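Local atomic coordinates of putative secreted lipase (Streptomyces sp. W007, PDB entry 5H6B), a protein that probably hydrolyses the ester bonds of triacylglycerols as a secreted, thermostable lipase with the alpha/beta-hydrolase fold. Residues R15-Y20 against V48-L53; F90-L95 against A125-A130. One frame throughout, in Å; residues are numbered along the deposited sequence.

Overall arrangement
Both contacts fix elements to the parallel sheet of an alpha/beta-hydrolase fold, and their centres lie about 17 Å apart. Interaction 1 comes first along the chain and closes before interaction 2 opens: it sets the outermost strand, 16-17, against helix 49-54. Interaction 2 sets helix 80-98 against the turn that leads into the inner strand 128-134. The two meet directly, because Y20 from 15-20 packs on helix 80-98, with Y20 OH 3.3 Å from F90 CE1. The same turns of that helix carry both contacts: F90 and V94 meet Y20, V91, D92 and L95 meet K127, and D92 also belongs to a zinc site.

Interaction 1. Residues R15-Y20 against V48-L53; sequences RGWNDY and VLAPYL
The aromatic contact comes first: the methyl group of A50, on helix 49-54, sits over one face of the W17 indole. A50 CB stands 3.3 Å above the ring plane, and the line from it to the centroid of the six-membered ring leans 16° from the ring normal, a CH-pi geometry. The closest approach is 3.4 Å, from A50 CB to W17 CD2, one of the two carbons shared by both rings; W17 CE2, the other, follows at 3.5 Å, so the methyl rests near the fused bond. The indole arrives there because CG lies anti to the backbone N (chi1 -179°), with the CA-CB bond of W17 already directed at the helix.

The purely apolar part is smaller. P51 CD approaches W17 CZ3 obliquely at 4.2 Å, and outside the two segments I43 and W46 also touch the indole.

Polar and backbone bonds hold the strand rather than crossing to the helix. W17 NE1 is hydrogen-bonded to S62 OG, which is likely to limit rotation of the indole, while G16 and N18 pair through their backbones with V60. Strand 16-17 is the outermost strand on this side of the alpha/beta-hydrolase sheet, with 59-63 as its neighbour. The methyl of A50 also touches L34 of the inner strand 32-35.

Replacing W17 with an alanine would probably open a gap beside the A50 methyl and leave S62 OG without its indole N-H partner.

No hydrogen bond joins the two segments, and they bury just 118 Å² between them; their attachment therefore rests on dispersion and the weak CH-pi term, the indole's orientation probably owing to the S62 bond together with I43 and W46.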
loop_
_atom_site.group_PDB
_atom_site.type_symbol
_atom_site.label_atom_id
_atom_site.label_comp_id
_atom_site.label_asym_id
_atom_site.label_seq_id
_atom_site.Cartn_x
_atom_site.Cartn_y
_atom_site.Cartn_z
ATOM N N ARG A 15 -18.455 10.818 -1.363
ATOM C CA ARG A 15 -17.300 10.544 -0.496
ATOM C C ARG A 15 -17.697 9.597 0.629
ATOM O O ARG A 15 -18.847 9.598 1.067
ATOM C CB ARG A 15 -16.753 11.833 0.096
ATOM C CG ARG A 15 -17.771 12.630 0.897
ATOM C CD ARG A 15 -17.125 13.836 1.540
ATOM N NE ARG A 15 -16.707 14.825 0.550
ATOM C CZ ARG A 15 -16.015 15.928 0.833
ATOM N NH1 ARG A 15 -15.639 16.191 2.086
ATOM N NH2 ARG A 15 -15.689 16.781 -0.137
ATOM N N GLY A 16 -16.742 8.792 1.086
ATOM C CA GLY A 16 -17.010 7.803 2.127
ATOM C C GLY A 16 -15.880 6.817 2.318
ATOM O O GLY A 16 -14.921 6.796 1.536
ATOM N N TRP A 17 -15.992 6.010 3.374
ATOM C CA TRP A 17 -15.022 4.966 3.660
ATOM C C TRP A 17 -15.777 3.649 3.846
ATOM O O TRP A 17 -16.502 3.476 4.816
ATOM C CB TRP A 17 -14.158 5.344 4.883
ATOM C CG TRP A 17 -13.096 4.324 5.266
ATOM C CD1 TRP A 17 -12.637 3.277 4.509
ATOM C CD2 TRP A 17 -12.371 4.271 6.495
ATOM N NE1 TRP A 17 -11.686 2.576 5.198
ATOM C CE2 TRP A 17 -11.494 3.167 6.418
ATOM C CE3 TRP A 17 -12.373 5.053 7.661
ATOM C CZ2 TRP A 17 -10.628 2.820 7.461
ATOM C CZ3 TRP A 17 -11.501 4.708 8.704
ATOM C CH2 TRP A 17 -10.641 3.602 8.587
ATOM N N ASN A 18 -15.595 2.730 2.896
ATOM C CA ASN A 18 -16.354 1.493 2.824
ATOM C C ASN A 18 -17.877 1.695 2.753
ATOM O O ASN A 18 -18.654 0.831 3.169
ATOM C CB ASN A 18 -15.937 0.541 3.958
ATOM C CG ASN A 18 -14.524 0.044 3.787
ATOM O OD1 ASN A 18 -13.978 0.066 2.684
ATOM N ND2 ASN A 18 -13.930 -0.421 4.864
ATOM N N ASP A 19 -18.276 2.818 2.167
ATOM C CA ASP A 19 -19.658 3.090 1.841
ATOM C C ASP A 19 -19.835 2.671 0.374
ATOM O O ASP A 19 -19.441 3.400 -0.545
ATOM C CB ASP A 19 -19.961 4.575 2.060
ATOM C CG ASP A 19 -21.381 4.966 1.660
ATOM O OD1 ASP A 19 -22.093 4.173 0.990
ATOM O OD2 ASP A 19 -21.775 6.098 2.007
ATOM N N TYR A 20 -20.447 1.504 0.172
ATOM C CA TYR A 20 -20.700 0.954 -1.171
ATOM C C TYR A 20 -21.826 1.623 -1.983
ATOM O O TYR A 20 -22.083 1.213 -3.104
ATOM C CB TYR A 20 -20.904 -0.566 -1.087
ATOM C CG TYR A 20 -19.606 -1.266 -0.736
ATOM C CD1 TYR A 20 -19.202 -1.438 0.602
ATOM C CD2 TYR A 20 -18.749 -1.716 -1.746
ATOM C CE1 TYR A 20 -17.999 -2.060 0.914
ATOM C CE2 TYR A 20 -17.540 -2.336 -1.445
ATOM C CZ TYR A 20 -17.169 -2.508 -0.121
ATOM O OH TYR A 20 -15.968 -3.116 0.148
ATOM N N VAL A 48 -5.948 7.530 9.943
ATOM C CA VAL A 48 -5.630 8.894 9.525
ATOM C C VAL A 48 -5.892 9.072 8.031
ATOM O O VAL A 48 -6.646 9.959 7.649
ATOM C CB VAL A 48 -4.192 9.307 9.919
ATOM C CG1 VAL A 48 -3.860 10.700 9.388
ATOM C CG2 VAL A 48 -4.034 9.273 11.439
ATOM N N LEU A 49 -5.300 8.224 7.195
ATOM C CA LEU A 49 -5.379 8.417 5.735
ATOM C C LEU A 49 -6.767 8.328 5.129
ATOM O O LEU A 49 -7.072 9.110 4.226
ATOM C CB LEU A 49 -4.456 7.463 4.972
ATOM C CG LEU A 49 -4.498 7.556 3.432
ATOM C CD1 LEU A 49 -4.121 8.957 2.952
ATOM C CD2 LEU A 49 -3.597 6.504 2.779
ATOM N N ALA A 50 -7.591 7.379 5.569
ATOM C CA ALA A 50 -8.933 7.240 4.976
ATOM C C ALA A 50 -9.800 8.483 5.176
ATOM O O ALA A 50 -10.297 9.019 4.188
ATOM C CB ALA A 50 -9.654 5.973 5.428
ATOM N N PRO A 51 -9.946 8.977 6.427
ATOM C CA PRO A 51 -10.617 10.291 6.611
ATOM C C PRO A 51 -9.958 11.459 5.870
ATOM O O PRO A 51 -10.645 12.345 5.394
ATOM C CB PRO A 51 -10.512 10.554 8.122
ATOM C CG PRO A 51 -10.314 9.220 8.735
ATOM C CD PRO A 51 -9.589 8.362 7.716
ATOM N N TYR A 52 -8.633 11.462 5.801
ATOM C CA TYR A 52 -7.890 12.499 5.088
ATOM C C TYR A 52 -8.273 12.544 3.606
ATOM O O TYR A 52 -8.418 13.620 3.036
ATOM C CB TYR A 52 -6.403 12.221 5.264
ATOM C CG TYR A 52 -5.429 13.188 4.651
ATOM C CD1 TYR A 52 -5.080 13.092 3.294
ATOM C CD2 TYR A 52 -4.786 14.156 5.440
ATOM C CE1 TYR A 52 -4.156 13.954 2.735
ATOM C CE2 TYR A 52 -3.854 15.019 4.885
ATOM C CZ TYR A 52 -3.541 14.910 3.533
ATOM O OH TYR A 52 -2.633 15.759 2.976
ATOM N N LEU A 53 -8.445 11.376 2.996
ATOM C CA LEU A 53 -8.892 11.295 1.612
ATOM C C LEU A 53 -10.386 11.554 1.468
ATOM O O LEU A 53 -10.804 12.179 0.497
ATOM C CB LEU A 53 -8.533 9.947 0.992
ATOM C CG LEU A 53 -7.031 9.711 0.847
ATOM C CD1 LEU A 53 -6.793 8.339 0.232
ATOM C CD2 LEU A 53 -6.372 10.805 0.022
#

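Interaction 2. Residues F90-L95 against A125-A130; sequences FVDKVL and ADKVNA
K127 carries the second segment's side of this contact, meeting V91, D92 and L95 on helix 80-98 where the chain enters strand 128-134 of the alpha/beta-hydrolase sheet. Backbone bonds from K127 and N129 to A103 place this entry beside strand 103-108. From its base outward, K127 first makes apolar contacts: K127 CB lies 3.8 Å from L95 CD1 and 4.2 Å from V91 CG1. Y118 of helix 115-121 packs on both V91 and K127.

The lysine chain then bends at CB-CG (chi2 132°, away from a staggered value) and runs past D92, with K127 CD 3.7 Å from D92 OD1 and K127 CE at 3.5 Å from the same oxygen. The charged end of K127 thus meets a carboxylate that also serves a metal, since D92 and D88 belong to a zinc site. Beside the zinc ion, the ammonium probably adds a little to the balance of charge on these two aspartates. K127 NZ and D92 OD1 form a salt bridge whose hydrogen bond is weak, at 3.4 Å; D92 OD2 is farther from K127 NZ, at 4.0 Å.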
loop_
_atom_site.group_PDB
_atom_site.type_symbol
_atom_site.label_atom_id
_atom_site.label_comp_id
_atom_site.label_asym_id
_atom_site.label_seq_id
_atom_site.Cartn_x
_atom_site.Cartn_y
_atom_site.Cartn_z
ATOM N N PHE A 90 -11.755 -8.105 -4.462
ATOM C CA PHE A 90 -12.144 -6.848 -3.806
ATOM C C PHE A 90 -12.227 -5.662 -4.784
ATOM O O PHE A 90 -13.178 -4.877 -4.718
ATOM C CB PHE A 90 -11.207 -6.540 -2.635
ATOM C CG PHE A 90 -11.659 -5.387 -1.780
ATOM C CD1 PHE A 90 -12.545 -5.586 -0.741
ATOM C CD2 PHE A 90 -11.192 -4.093 -2.022
ATOM C CE1 PHE A 90 -12.958 -4.529 0.054
ATOM C CE2 PHE A 90 -11.593 -3.035 -1.228
ATOM C CZ PHE A 90 -12.482 -3.254 -0.186
ATOM N N VAL A 91 -11.250 -5.527 -5.681
ATOM C CA VAL A 91 -11.288 -4.449 -6.683
ATOM C C VAL A 91 -12.497 -4.613 -7.624
ATOM O O VAL A 91 -13.180 -3.635 -7.913
ATOM C CB VAL A 91 -9.973 -4.329 -7.501
ATOM C CG1 VAL A 91 -10.125 -3.318 -8.640
ATOM C CG2 VAL A 91 -8.812 -3.907 -6.610
ATOM N N ASP A 92 -12.752 -5.839 -8.086
ATOM C CA ASP A 92 -13.929 -6.132 -8.930
ATOM C C ASP A 92 -15.217 -5.699 -8.226
ATOM O O ASP A 92 -16.051 -5.020 -8.817
ATOM C CB ASP A 92 -13.993 -7.625 -9.312
ATOM C CG ASP A 92 -12.884 -8.045 -10.299
ATOM O OD1 ASP A 92 -12.398 -7.202 -11.079
ATOM O OD2 ASP A 92 -12.495 -9.237 -10.306
ATOM N N LYS A 93 -15.334 -6.049 -6.951
ATOM C CA LYS A 93 -16.490 -5.685 -6.113
ATOM C C LYS A 93 -16.673 -4.176 -5.927
ATOM O O LYS A 93 -17.808 -3.674 -5.902
ATOM C CB LYS A 93 -16.338 -6.381 -4.757
ATOM C CG LYS A 93 -17.437 -6.158 -3.727
ATOM C CD LYS A 93 -17.124 -6.895 -2.426
ATOM C CE LYS A 93 -16.849 -8.379 -2.666
ATOM N NZ LYS A 93 -17.077 -9.216 -1.460
ATOM N N VAL A 94 -15.564 -3.452 -5.796
ATOM C CA VAL A 94 -15.604 -1.981 -5.686
ATOM C C VAL A 94 -15.990 -1.334 -7.038
ATOM O O VAL A 94 -16.744 -0.345 -7.078
ATOM C CB VAL A 94 -14.250 -1.415 -5.150
ATOM C CG1 VAL A 94 -14.207 0.104 -5.202
ATOM C CG2 VAL A 94 -13.992 -1.874 -3.719
ATOM N N LEU A 95 -15.460 -1.878 -8.130
ATOM C CA LEU A 95 -15.802 -1.388 -9.474
ATOM C C LEU A 95 -17.250 -1.736 -9.866
ATOM O O LEU A 95 -17.982 -0.855 -10.325
ATOM C CB LEU A 95 -14.790 -1.889 -10.515
ATOM C CG LEU A 95 -13.354 -1.374 -10.306
ATOM C CD1 LEU A 95 -12.416 -1.872 -11.404
ATOM C CD2 LEU A 95 -13.306 0.144 -10.218
ATOM N N ALA A 125 -3.799 -4.864 -14.370
ATOM C CA ALA A 125 -3.491 -3.765 -15.317
ATOM C C ALA A 125 -4.758 -3.106 -15.899
ATOM O O ALA A 125 -4.879 -1.879 -15.940
ATOM C CB ALA A 125 -2.612 -4.278 -16.448
ATOM N N ASP A 126 -5.706 -3.937 -16.312
ATOM C CA ASP A 126 -6.967 -3.456 -16.870
ATOM C C ASP A 126 -7.722 -2.557 -15.911
ATOM O O ASP A 126 -8.218 -1.516 -16.312
ATOM C CB ASP A 126 -7.867 -4.638 -17.277
ATOM C CG ASP A 126 -7.297 -5.429 -18.433
ATOM O OD1 ASP A 126 -6.648 -4.818 -19.310
ATOM O OD2 ASP A 126 -7.489 -6.664 -18.465
ATOM N N LYS A 127 -7.769 -2.953 -14.642
ATOM C CA LYS A 127 -8.633 -2.329 -13.646
ATOM C C LYS A 127 -7.964 -1.249 -12.776
ATOM O O LYS A 127 -8.631 -0.668 -11.926
ATOM C CB LYS A 127 -9.234 -3.434 -12.772
ATOM C CG LYS A 127 -10.103 -4.417 -13.552
ATOM C CD LYS A 127 -9.746 -5.860 -13.220
ATOM C CE LYS A 127 -10.529 -6.869 -14.054
ATOM N NZ LYS A 127 -10.342 -8.260 -13.543
ATOM N N VAL A 128 -6.675 -0.955 -12.992
ATOM C CA VAL A 128 -5.927 -0.025 -12.116
ATOM C C VAL A 128 -5.164 1.063 -12.883
ATOM O O VAL A 128 -4.342 0.779 -13.756
ATOM C CB VAL A 128 -4.933 -0.785 -11.200
ATOM C CG1 VAL A 128 -4.059 0.170 -10.399
ATOM C CG2 VAL A 128 -5.684 -1.712 -10.259
ATOM N N ASN A 129 -5.401 2.303 -12.474
ATOM C CA ASN A 129 -4.761 3.484 -13.045
ATOM C C ASN A 129 -3.428 3.807 -12.333
ATOM O O ASN A 129 -2.415 4.058 -12.987
ATOM C CB ASN A 129 -5.738 4.668 -12.957
ATOM C CG ASN A 129 -5.077 6.006 -13.213
ATOM O OD1 ASN A 129 -4.710 6.318 -14.335
ATOM N ND2 ASN A 129 -4.942 6.811 -12.180
ATOM N N ALA A 130 -3.448 3.805 -10.998
ATOM C CA ALA A 130 -2.287 4.180 -10.197
ATOM C C ALA A 130 -2.095 3.273 -8.980
ATOM O O ALA A 130 -3.062 2.835 -8.341
ATOM C CB ALA A 130 -2.373 5.642 -9.769
#